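Local coordinates for tetratricopeptide repeat protein (PDB 4R7S) that is of unknown function but, as a tetratricopeptide repeat protein, probably forms a curved helical scaffold on which other proteins or peptides can dock, at residues A[60-65]-A[80-85]; A[107-113]-A[138-144]; A[162-167]-A[182-187]. One frame throughout, in Å; residues are numbered along the deposited sequence.

Contact 1 (A[60-65]-A[80-85]); sequences ALISYT and NRASLY. With EDO (1,2-ethanediol), chain H.
Y64 of helix 57-68 reaches across to helix 75-87 and meets it at almost every step of its side chain. CB rests on the aliphatic part of R81, 3.8 Å from its CG. With CG anti to the carbonyl carbon (chi1 -72°), the ring is thrown across to the other helix. There CD2 has the CD2 methyl of L84 at its edge, 3.8 Å away, while CB of N80 sits over one face, 4.1 Å from the ring centroid, in a CH-pi contact. At the tip, OH shares a water with N80 OD1, at 2.7 Å from the phenol oxygen, and also bonds T49 of helix 40-52. N80 ND2 bonds T76 O, one turn back on its own helix. A leucine in place of Y64 would probably leave N80 CB without an aromatic face and the water and T49 without their phenol partner. The same L84 methyl reaches back to the L61 backbone, its CD2 3.4 Å from L61 N. L61 in turn sends CD1 to Y85, 3.5 Å from CE1, the two side chains crossing nearly at right angles. R81 gives T65 OG1 only a weak bond from NH2, with OG1 near the guanidinium plane; its salt bridge is to D97 on helix 91-104. The two segments run at 151°, close to antiparallel, the packing of consecutive helices by which tetratricopeptide repeats build their superhelix.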
loop_
_atom_site.group_PDB
_atom_site.type_symbol
_atom_site.label_atom_id
_atom_site.label_comp_id
_atom_site.label_asym_id
_atom_site.label_seq_id
_atom_site.Cartn_x
_atom_site.Cartn_y
_atom_site.Cartn_z
ATOM N N ALA A 60 -7.454 -8.923 13.435
ATOM C CA ALA A 60 -7.593 -7.493 13.211
ATOM C C ALA A 60 -8.855 -7.216 12.415
ATOM O O ALA A 60 -9.564 -6.269 12.726
ATOM C CB ALA A 60 -6.380 -6.966 12.471
ATOM N N LEU A 61 -9.168 -8.073 11.429
ATOM C CA LEU A 61 -10.376 -7.913 10.623
ATOM C C LEU A 61 -11.614 -8.070 11.501
ATOM O O LEU A 61 -12.550 -7.277 11.367
ATOM C CB LEU A 61 -10.396 -8.898 9.427
ATOM C CG LEU A 61 -11.684 -8.993 8.589
ATOM C CD1 LEU A 61 -12.132 -7.629 8.044
ATOM C CD2 LEU A 61 -11.517 -9.994 7.454
ATOM N N ILE A 62 -11.601 -9.040 12.418
ATOM C CA ILE A 62 -12.739 -9.272 13.313
ATOM C C ILE A 62 -12.946 -8.036 14.237
ATOM O O ILE A 62 -14.094 -7.585 14.404
ATOM C CB ILE A 62 -12.594 -10.619 14.081
ATOM C CG1 ILE A 62 -12.795 -11.804 13.078
ATOM C CG2 ILE A 62 -13.573 -10.704 15.273
ATOM C CD1 ILE A 62 -12.556 -13.245 13.597
ATOM N N SER A 63 -11.839 -7.465 14.765
ATOM C CA SER A 63 -11.886 -6.289 15.638
ATOM C C SER A 63 -12.488 -5.072 14.893
ATOM O O SER A 63 -13.416 -4.442 15.410
ATOM C CB SER A 63 -10.503 -5.970 16.196
ATOM O OG SER A 63 -10.104 -6.958 17.133
ATOM N N TYR A 64 -12.007 -4.789 13.673
ATOM C CA TYR A 64 -12.524 -3.703 12.836
ATOM C C TYR A 64 -13.995 -3.939 12.467
ATOM O O TYR A 64 -14.784 -2.988 12.499
ATOM C CB TYR A 64 -11.685 -3.525 11.554
ATOM C CG TYR A 64 -10.303 -2.926 11.744
ATOM C CD1 TYR A 64 -10.068 -1.952 12.712
ATOM C CD2 TYR A 64 -9.260 -3.250 10.883
ATOM C CE1 TYR A 64 -8.810 -1.374 12.864
ATOM C CE2 TYR A 64 -7.993 -2.698 11.040
ATOM C CZ TYR A 64 -7.773 -1.758 12.027
ATOM O OH TYR A 64 -6.535 -1.192 12.132
ATOM N N THR A 65 -14.367 -5.189 12.145
ATOM C CA THR A 65 -15.742 -5.544 11.811
ATOM C C THR A 65 -16.666 -5.251 13.015
ATOM O O THR A 65 -17.758 -4.692 12.823
ATOM C CB THR A 65 -15.824 -7.004 11.332
ATOM O OG1 THR A 65 -15.151 -7.086 10.071
ATOM C CG2 THR A 65 -17.256 -7.485 11.158
ATOM N N ASN A 80 -9.200 2.020 7.765
ATOM C CA ASN A 80 -8.289 0.992 8.257
ATOM C C ASN A 80 -8.673 -0.414 7.777
ATOM O O ASN A 80 -7.792 -1.160 7.340
ATOM C CB ASN A 80 -8.173 1.056 9.784
ATOM C CG ASN A 80 -7.280 2.200 10.202
ATOM O OD1 ASN A 80 -6.052 2.122 10.178
ATOM N ND2 ASN A 80 -7.858 3.329 10.460
ATOM N N ARG A 81 -9.960 -0.752 7.799
ATOM C CA ARG A 81 -10.449 -2.068 7.357
ATOM C C ARG A 81 -10.315 -2.207 5.825
ATOM O O ARG A 81 -9.962 -3.286 5.342
ATOM C CB ARG A 81 -11.898 -2.261 7.816
ATOM C CG ARG A 81 -12.448 -3.680 7.812
ATOM C CD ARG A 81 -13.841 -3.500 7.261
ATOM N NE ARG A 81 -14.859 -4.382 7.799
ATOM C CZ ARG A 81 -16.114 -4.418 7.363
ATOM N NH1 ARG A 81 -16.504 -3.630 6.366
ATOM N NH2 ARG A 81 -16.992 -5.242 7.919
ATOM N N ALA A 82 -10.549 -1.118 5.063
ATOM C CA ALA A 82 -10.369 -1.199 3.609
ATOM C C ALA A 82 -8.897 -1.471 3.294
ATOM O O ALA A 82 -8.605 -2.335 2.471
ATOM C CB ALA A 82 -10.845 0.070 2.928
ATOM N N SER A 83 -7.980 -0.804 4.023
ATOM C CA SER A 83 -6.540 -0.991 3.894
ATOM C C SER A 83 -6.167 -2.419 4.291
ATOM O O SER A 83 -5.317 -3.031 3.647
ATOM C CB SER A 83 -5.793 0.015 4.761
ATOM O OG SER A 83 -4.395 -0.208 4.710
ATOM N N LEU A 84 -6.808 -2.951 5.332
ATOM C CA LEU A 84 -6.550 -4.315 5.756
ATOM C C LEU A 84 -7.043 -5.308 4.686
ATOM O O LEU A 84 -6.325 -6.260 4.384
ATOM C CB LEU A 84 -7.181 -4.605 7.131
ATOM C CG LEU A 84 -7.014 -6.032 7.677
ATOM C CD1 LEU A 84 -5.553 -6.402 7.878
ATOM C CD2 LEU A 84 -7.751 -6.191 8.952
ATOM N N TYR A 85 -8.237 -5.066 4.093
ATOM C CA TYR A 85 -8.794 -5.914 3.034
ATOM C C TYR A 85 -7.843 -5.997 1.846
ATOM O O TYR A 85 -7.661 -7.071 1.283
ATOM C CB TYR A 85 -10.167 -5.401 2.575
ATOM C CG TYR A 85 -11.340 -5.878 3.406
ATOM C CD1 TYR A 85 -11.420 -7.197 3.844
ATOM C CD2 TYR A 85 -12.396 -5.025 3.712
ATOM C CE1 TYR A 85 -12.511 -7.649 4.588
ATOM C CE2 TYR A 85 -13.506 -5.474 4.430
ATOM C CZ TYR A 85 -13.557 -6.788 4.869
ATOM O OH TYR A 85 -14.629 -7.245 5.591
HETATM C C1 EDO H . -4.398 4.155 13.610
HETATM O O1 EDO H . -3.950 3.931 12.268
HETATM C C2 EDO H . -5.877 3.696 13.795
HETATM O O2 EDO H . -6.018 2.949 15.002
HETATM O O HOH W 1 -4.913 -0.320 10.104
#

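Contact 2 (A[107-113]-A[138-144]); sequences EHQEALY and VNEKSVR. With EDO (1,2-ethanediol), chain I.
E110 OE1 is gripped by two nitrogens of R144, NH1 at 2.8 Å and NH2 at 3.2 Å. Both donors approach the oxygen from the same face, about 42° out of the carboxylate plane, yet OE1 lies in the plane of the guanidinium. The salt bridge is therefore end-on at the arginine and tilted at the glutamate, and the bond from NH1 is the straighter of the two. The other oxygen, E110 OE2, accepts from O2 of a 1,2-ethanediol probably left by the crystallisation liquor. R144 reaches the glutamate by running extended across Y113. Its CG stands between the backbone N and carbonyl carbon (chi1 65°), which starts the chain over the tyrosine; CD then sits above the ring centre, 3.9 Å from the centroid, and the guanidinium lies flat against the Y113 side chain, planes 16° apart. Stacking and salt bridge together fix the guanidinium in both tilt and rotation. The contact joins the start of helix 109-121 directly to the start of helix 143-156; helix 125-138 comes between them in the chain, not in space, the side-by-side placing of every second helix in a tetratricopeptide repeat array. Between the two helices the chain leaves helix 125-138 and makes a type I turn from N139 to S142, whose hydroxyl caps the backbone N of A145. N139 ND2 donates to Q109 OE1 at 2.8 Å, almost straight, in the carbonyl plane and on a lone pair. The two amide planes are well turned from each other. Beside this bond V138 spreads its methyls: CG2 lies against the amide of Q109, 3.4 Å from NE2, and CG1 touches the carboxylate end of E107, 3.6 Å from OE1.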
loop_
_atom_site.group_PDB
_atom_site.type_symbol
_atom_site.label_atom_id
_atom_site.label_comp_id
_atom_site.label_asym_id
_atom_site.label_seq_id
_atom_site.Cartn_x
_atom_site.Cartn_y
_atom_site.Cartn_z
ATOM N N GLU A 107 -14.736 13.831 -0.846
ATOM C CA GLU A 107 -13.468 14.569 -0.951
ATOM C C GLU A 107 -12.356 14.026 -0.027
ATOM O O GLU A 107 -11.348 14.723 0.175
ATOM C CB GLU A 107 -13.676 16.071 -0.672
ATOM C CG GLU A 107 -14.622 16.772 -1.629
ATOM C CD GLU A 107 -14.673 18.288 -1.530
ATOM O OE1 GLU A 107 -13.889 18.871 -0.742
ATOM O OE2 GLU A 107 -15.474 18.898 -2.276
ATOM N N HIS A 108 -12.523 12.799 0.525
ATOM C CA HIS A 108 -11.525 12.183 1.418
ATOM C C HIS A 108 -10.364 11.656 0.558
ATOM O O HIS A 108 -10.496 10.636 -0.129
ATOM C CB HIS A 108 -12.158 11.078 2.288
ATOM C CG HIS A 108 -11.281 10.604 3.410
ATOM N ND1 HIS A 108 -10.749 9.326 3.418
ATOM C CD2 HIS A 108 -10.907 11.235 4.549
ATOM C CE1 HIS A 108 -10.042 9.232 4.531
ATOM N NE2 HIS A 108 -10.111 10.352 5.250
ATOM N N GLN A 109 -9.245 12.394 0.579
ATOM C CA GLN A 109 -8.058 12.171 -0.252
ATOM C C GLN A 109 -7.392 10.799 -0.081
ATOM O O GLN A 109 -7.016 10.216 -1.090
ATOM C CB GLN A 109 -7.031 13.300 -0.079
ATOM C CG GLN A 109 -7.569 14.618 -0.641
ATOM C CD GLN A 109 -6.596 15.773 -0.579
ATOM O OE1 GLN A 109 -5.444 15.679 -1.001
ATOM N NE2 GLN A 109 -7.068 16.924 -0.131
ATOM N N GLU A 110 -7.254 10.268 1.131
ATOM C CA GLU A 110 -6.635 8.942 1.266
ATOM C C GLU A 110 -7.510 7.866 0.626
ATOM O O GLU A 110 -6.973 6.963 -0.015
ATOM C CB GLU A 110 -6.353 8.589 2.729
ATOM C CG GLU A 110 -5.646 7.246 2.909
ATOM C CD GLU A 110 -4.165 7.226 2.571
ATOM O OE1 GLU A 110 -3.555 8.313 2.429
ATOM O OE2 GLU A 110 -3.602 6.113 2.488
ATOM N N ALA A 111 -8.847 7.963 0.810
ATOM C CA ALA A 111 -9.804 7.010 0.243
ATOM C C ALA A 111 -9.790 7.076 -1.302
ATOM O O ALA A 111 -9.747 6.030 -1.954
ATOM C CB ALA A 111 -11.213 7.285 0.772
ATOM N N LEU A 112 -9.796 8.300 -1.867
ATOM C CA LEU A 112 -9.763 8.531 -3.307
ATOM C C LEU A 112 -8.510 7.912 -3.925
ATOM O O LEU A 112 -8.612 7.223 -4.941
ATOM C CB LEU A 112 -9.829 10.036 -3.622
ATOM C CG LEU A 112 -11.184 10.714 -3.461
ATOM C CD1 LEU A 112 -11.024 12.208 -3.377
ATOM C CD2 LEU A 112 -12.147 10.319 -4.590
ATOM N N TYR A 113 -7.345 8.141 -3.297
ATOM C CA TYR A 113 -6.059 7.634 -3.774
ATOM C C TYR A 113 -6.035 6.119 -3.784
ATOM O O TYR A 113 -5.643 5.533 -4.786
ATOM C CB TYR A 113 -4.892 8.169 -2.932
ATOM C CG TYR A 113 -3.534 7.718 -3.429
ATOM C CD1 TYR A 113 -3.047 8.132 -4.667
ATOM C CD2 TYR A 113 -2.725 6.891 -2.653
ATOM C CE1 TYR A 113 -1.812 7.690 -5.143
ATOM C CE2 TYR A 113 -1.483 6.452 -3.114
ATOM C CZ TYR A 113 -1.030 6.857 -4.358
ATOM O OH TYR A 113 0.202 6.442 -4.796
ATOM N N VAL A 138 -9.435 19.074 -5.362
ATOM C CA VAL A 138 -9.469 19.553 -3.963
ATOM C C VAL A 138 -8.052 19.933 -3.479
ATOM O O VAL A 138 -7.914 20.641 -2.491
ATOM C CB VAL A 138 -10.168 18.585 -2.949
ATOM C CG1 VAL A 138 -11.551 18.150 -3.425
ATOM C CG2 VAL A 138 -9.307 17.376 -2.621
ATOM N N ASN A 139 -7.017 19.459 -4.158
ATOM C CA ASN A 139 -5.629 19.687 -3.774
ATOM C C ASN A 139 -4.806 19.674 -5.044
ATOM O O ASN A 139 -4.265 18.634 -5.442
ATOM C CB ASN A 139 -5.203 18.613 -2.762
ATOM C CG ASN A 139 -3.771 18.604 -2.308
ATOM O OD1 ASN A 139 -2.998 19.521 -2.557
ATOM N ND2 ASN A 139 -3.392 17.542 -1.613
ATOM N N GLU A 140 -4.735 20.843 -5.695
ATOM C CA GLU A 140 -4.005 21.077 -6.945
ATOM C C GLU A 140 -2.543 20.656 -6.811
ATOM O O GLU A 140 -1.952 20.161 -7.772
ATOM C CB GLU A 140 -4.100 22.574 -7.327
ATOM C CG GLU A 140 -3.445 22.949 -8.652
ATOM C CD GLU A 140 -3.488 24.416 -9.038
ATOM O OE1 GLU A 140 -4.516 25.080 -8.768
ATOM O OE2 GLU A 140 -2.528 24.879 -9.695
ATOM N N LYS A 141 -1.987 20.822 -5.602
ATOM C CA LYS A 141 -0.586 20.571 -5.286
ATOM C C LYS A 141 -0.250 19.083 -5.139
ATOM O O LYS A 141 0.936 18.764 -5.127
ATOM C CB LYS A 141 -0.209 21.336 -4.000
ATOM N N SER A 142 -1.259 18.172 -5.072
ATOM C CA SER A 142 -1.044 16.722 -4.874
ATOM C C SER A 142 -0.113 16.076 -5.903
ATOM O O SER A 142 -0.399 16.057 -7.105
ATOM C CB SER A 142 -2.366 15.959 -4.855
ATOM O OG SER A 142 -2.146 14.572 -4.646
ATOM N N VAL A 143 0.967 15.499 -5.405
ATOM C CA VAL A 143 1.967 14.802 -6.201
ATOM C C VAL A 143 1.488 13.380 -6.477
ATOM O O VAL A 143 1.591 12.902 -7.622
ATOM C CB VAL A 143 3.317 14.812 -5.436
ATOM C CG1 VAL A 143 4.307 13.801 -6.000
ATOM C CG2 VAL A 143 3.912 16.218 -5.384
ATOM N N ARG A 144 0.979 12.687 -5.430
ATOM C CA ARG A 144 0.554 11.293 -5.581
ATOM C C ARG A 144 -0.637 11.150 -6.529
ATOM O O ARG A 144 -0.763 10.093 -7.149
ATOM C CB ARG A 144 0.295 10.580 -4.236
ATOM C CG ARG A 144 -0.843 11.117 -3.404
ATOM C CD ARG A 144 -0.910 10.406 -2.073
ATOM N NE ARG A 144 -2.129 10.809 -1.380
ATOM C CZ ARG A 144 -2.647 10.188 -0.329
ATOM N NH1 ARG A 144 -2.032 9.132 0.200
ATOM N NH2 ARG A 144 -3.781 10.619 0.211
HETATM C C1 EDO I . -1.192 3.580 -0.734
HETATM O O1 EDO I . -1.532 2.202 -0.763
HETATM C C2 EDO I . -1.444 4.159 0.686
HETATM O O2 EDO I . -1.038 5.522 0.750
#

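Contact 3 (A[162-167]-A[182-187]); sequences SERIFN and GRADLY
Segments 162-167 and 182-187 run antiparallel at 158°, their axes 10.1 Å apart, and come closest in backbone at F166 and R183. They belong to helices 159-172 and 178-189, consecutive helices of what is, by name and packing, probably a continuation of the tetratricopeptide repeat superhelix. F166 crosses the interface with one ring face laid on the main chain opposite: G182 C lies 3.6 Å from CZ, and R183 N covers the same face farther along. G182 has no side chain, so the ring meets bare main chain. F166 also touches L147 and A150 of helix 143-156. L186 fits in alongside; with CG anti to the backbone N (chi1 162°), its two methyls fork over the preceding turn of helix 159-172. CD2 comes 3.5 Å from E163 N, while CD1 touches S162 OG at 3.6 Å, a hydroxyl whose hydrogen bond goes to A150 O. Two polar pairs run along one side of this apolar centre. R183 passes its aliphatic chain along CB of F166, bends at chi3, and donates from NH1 to N167 OD1 at 2.9 Å, the donor tilted 21° from the carbonyl plane. NH2 of the same guanidinium forms a salt bridge with D199 of helix 193-206, so one arginine ties three helices together. The remaining pair is E163 and Y187, which cross at about a right angle. The glutamate reaches out fully extended to the edge of the tyrosine, its carboxylate standing almost perpendicular to the ring, and Y187 OH donates to the anti lone pair of E163 OE2, 2.8 Å away.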
loop_
_atom_site.group_PDB
_atom_site.type_symbol
_atom_site.label_atom_id
_atom_site.label_comp_id
_atom_site.label_asym_id
_atom_site.label_seq_id
_atom_site.Cartn_x
_atom_site.Cartn_y
_atom_site.Cartn_z
ATOM N N SER A 162 2.266 8.612 -19.853
ATOM C CA SER A 162 2.881 8.163 -18.633
ATOM C C SER A 162 4.298 8.745 -18.492
ATOM O O SER A 162 4.676 9.229 -17.416
ATOM C CB SER A 162 2.916 6.639 -18.619
ATOM O OG SER A 162 3.410 6.190 -17.372
ATOM N N GLU A 163 5.073 8.698 -19.582
ATOM C CA GLU A 163 6.448 9.190 -19.597
ATOM C C GLU A 163 6.479 10.693 -19.386
ATOM O O GLU A 163 7.334 11.179 -18.651
ATOM C CB GLU A 163 7.144 8.799 -20.912
ATOM C CG GLU A 163 8.604 9.224 -20.937
ATOM C CD GLU A 163 9.331 9.125 -22.258
ATOM O OE1 GLU A 163 8.692 9.205 -23.332
ATOM O OE2 GLU A 163 10.570 9.005 -22.210
ATOM N N ARG A 164 5.538 11.428 -20.015
ATOM C CA ARG A 164 5.453 12.872 -19.845
ATOM C C ARG A 164 5.259 13.232 -18.357
ATOM O O ARG A 164 5.955 14.123 -17.857
ATOM C CB ARG A 164 4.303 13.436 -20.691
ATOM C CG ARG A 164 4.263 14.954 -20.725
ATOM C CD ARG A 164 2.913 15.503 -21.166
ATOM N NE ARG A 164 1.783 15.025 -20.357
ATOM C CZ ARG A 164 1.439 15.492 -19.161
ATOM N NH1 ARG A 164 2.160 16.447 -18.578
ATOM N NH2 ARG A 164 0.379 15.002 -18.530
ATOM N N ILE A 165 4.348 12.509 -17.652
ATOM C CA ILE A 165 4.034 12.744 -16.235
ATOM C C ILE A 165 5.264 12.456 -15.365
ATOM O O ILE A 165 5.622 13.293 -14.535
ATOM C CB ILE A 165 2.801 11.938 -15.767
ATOM C CG1 ILE A 165 1.569 12.308 -16.608
ATOM C CG2 ILE A 165 2.556 12.162 -14.249
ATOM C CD1 ILE A 165 0.371 11.356 -16.512
ATOM N N PHE A 166 5.908 11.289 -15.562
ATOM C CA PHE A 166 7.106 10.932 -14.804
ATOM C C PHE A 166 8.214 11.912 -15.081
ATOM O O PHE A 166 8.944 12.238 -14.161
ATOM C CB PHE A 166 7.595 9.508 -15.130
ATOM C CG PHE A 166 6.884 8.415 -14.386
ATOM C CD1 PHE A 166 7.045 8.269 -13.010
ATOM C CD2 PHE A 166 6.081 7.510 -15.055
ATOM C CE1 PHE A 166 6.384 7.246 -12.314
ATOM C CE2 PHE A 166 5.435 6.479 -14.365
ATOM C CZ PHE A 166 5.579 6.362 -12.997
ATOM N N ASN A 167 8.358 12.385 -16.324
ATOM C CA ASN A 167 9.425 13.347 -16.604
ATOM C C ASN A 167 9.157 14.665 -15.859
ATOM O O ASN A 167 10.089 15.251 -15.287
ATOM C CB ASN A 167 9.619 13.586 -18.113
ATOM C CG ASN A 167 10.193 12.399 -18.852
ATOM O OD1 ASN A 167 10.864 11.519 -18.282
ATOM N ND2 ASN A 167 9.947 12.351 -20.161
ATOM N N GLY A 182 9.479 4.125 -10.679
ATOM C CA GLY A 182 8.232 4.133 -11.439
ATOM C C GLY A 182 8.506 4.325 -12.920
ATOM O O GLY A 182 7.993 3.579 -13.758
ATOM N N ARG A 183 9.374 5.298 -13.246
ATOM C CA ARG A 183 9.754 5.569 -14.626
ATOM C C ARG A 183 10.498 4.375 -15.222
ATOM O O ARG A 183 10.223 4.036 -16.380
ATOM C CB ARG A 183 10.590 6.861 -14.762
ATOM C CG ARG A 183 10.691 7.300 -16.212
ATOM C CD ARG A 183 11.255 8.689 -16.370
ATOM N NE ARG A 183 12.664 8.705 -16.024
ATOM C CZ ARG A 183 13.403 9.799 -15.997
ATOM N NH1 ARG A 183 12.873 10.970 -16.319
ATOM N NH2 ARG A 183 14.684 9.732 -15.666
ATOM N N ALA A 184 11.433 3.744 -14.454
ATOM C CA ALA A 184 12.166 2.562 -14.943
ATOM C C ALA A 184 11.183 1.437 -15.311
ATOM O O ALA A 184 11.339 0.812 -16.353
ATOM C CB ALA A 184 13.172 2.062 -13.905
ATOM N N ASP A 185 10.149 1.226 -14.484
ATOM C CA ASP A 185 9.141 0.191 -14.713
ATOM C C ASP A 185 8.378 0.485 -15.991
ATOM O O ASP A 185 8.053 -0.449 -16.734
ATOM C CB ASP A 185 8.180 0.050 -13.515
ATOM C CG ASP A 185 7.325 -1.206 -13.595
ATOM O OD1 ASP A 185 7.901 -2.316 -13.568
ATOM O OD2 ASP A 185 6.083 -1.076 -13.742
ATOM N N LEU A 186 8.108 1.770 -16.250
ATOM C CA LEU A 186 7.437 2.203 -17.475
ATOM C C LEU A 186 8.319 1.898 -18.679
ATOM O O LEU A 186 7.825 1.365 -19.674
ATOM C CB LEU A 186 7.108 3.710 -17.439
ATOM C CG LEU A 186 6.807 4.348 -18.798
ATOM C CD1 LEU A 186 5.451 3.929 -19.318
ATOM C CD2 LEU A 186 6.852 5.812 -18.689
ATOM N N TYR A 187 9.626 2.220 -18.580
ATOM C CA TYR A 187 10.562 1.971 -19.671
ATOM C C TYR A 187 10.678 0.469 -19.967
ATOM O O TYR A 187 10.682 0.082 -21.137
ATOM C CB TYR A 187 11.918 2.594 -19.380
ATOM C CG TYR A 187 11.933 4.107 -19.497
ATOM C CD1 TYR A 187 11.194 4.759 -20.486
ATOM C CD2 TYR A 187 12.764 4.879 -18.688
ATOM C CE1 TYR A 187 11.242 6.150 -20.630
ATOM C CE2 TYR A 187 12.827 6.270 -18.828
ATOM C CZ TYR A 187 12.054 6.902 -19.792
ATOM O OH TYR A 187 12.118 8.268 -19.934
#

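Contacts 1, 2 and 3 follow in series. Contacts 1 and 3 are closely similar backbone arrangements 102 residues apart, three times the 34-residue period of tetratricopeptide repeats: Y64 and F166, R81 and R183, L84 and L186, Y85 and Y187 correspond, but N80 is replaced by G182 under the aromatic ring, and the apolar L61-Y85 pair is answered by the hydrogen-bonded E163-Y187. Their centres lie 33 Å apart on opposite sides of the chain's centre. Contact 2 falls between them in sequence, with centres 22 Å from contact 1 and 20 Å from contact 3; unlike them it pairs helix starts at the surface. Helix 143-156, begun in contact 2, leads into helix 159-172 of contact 3.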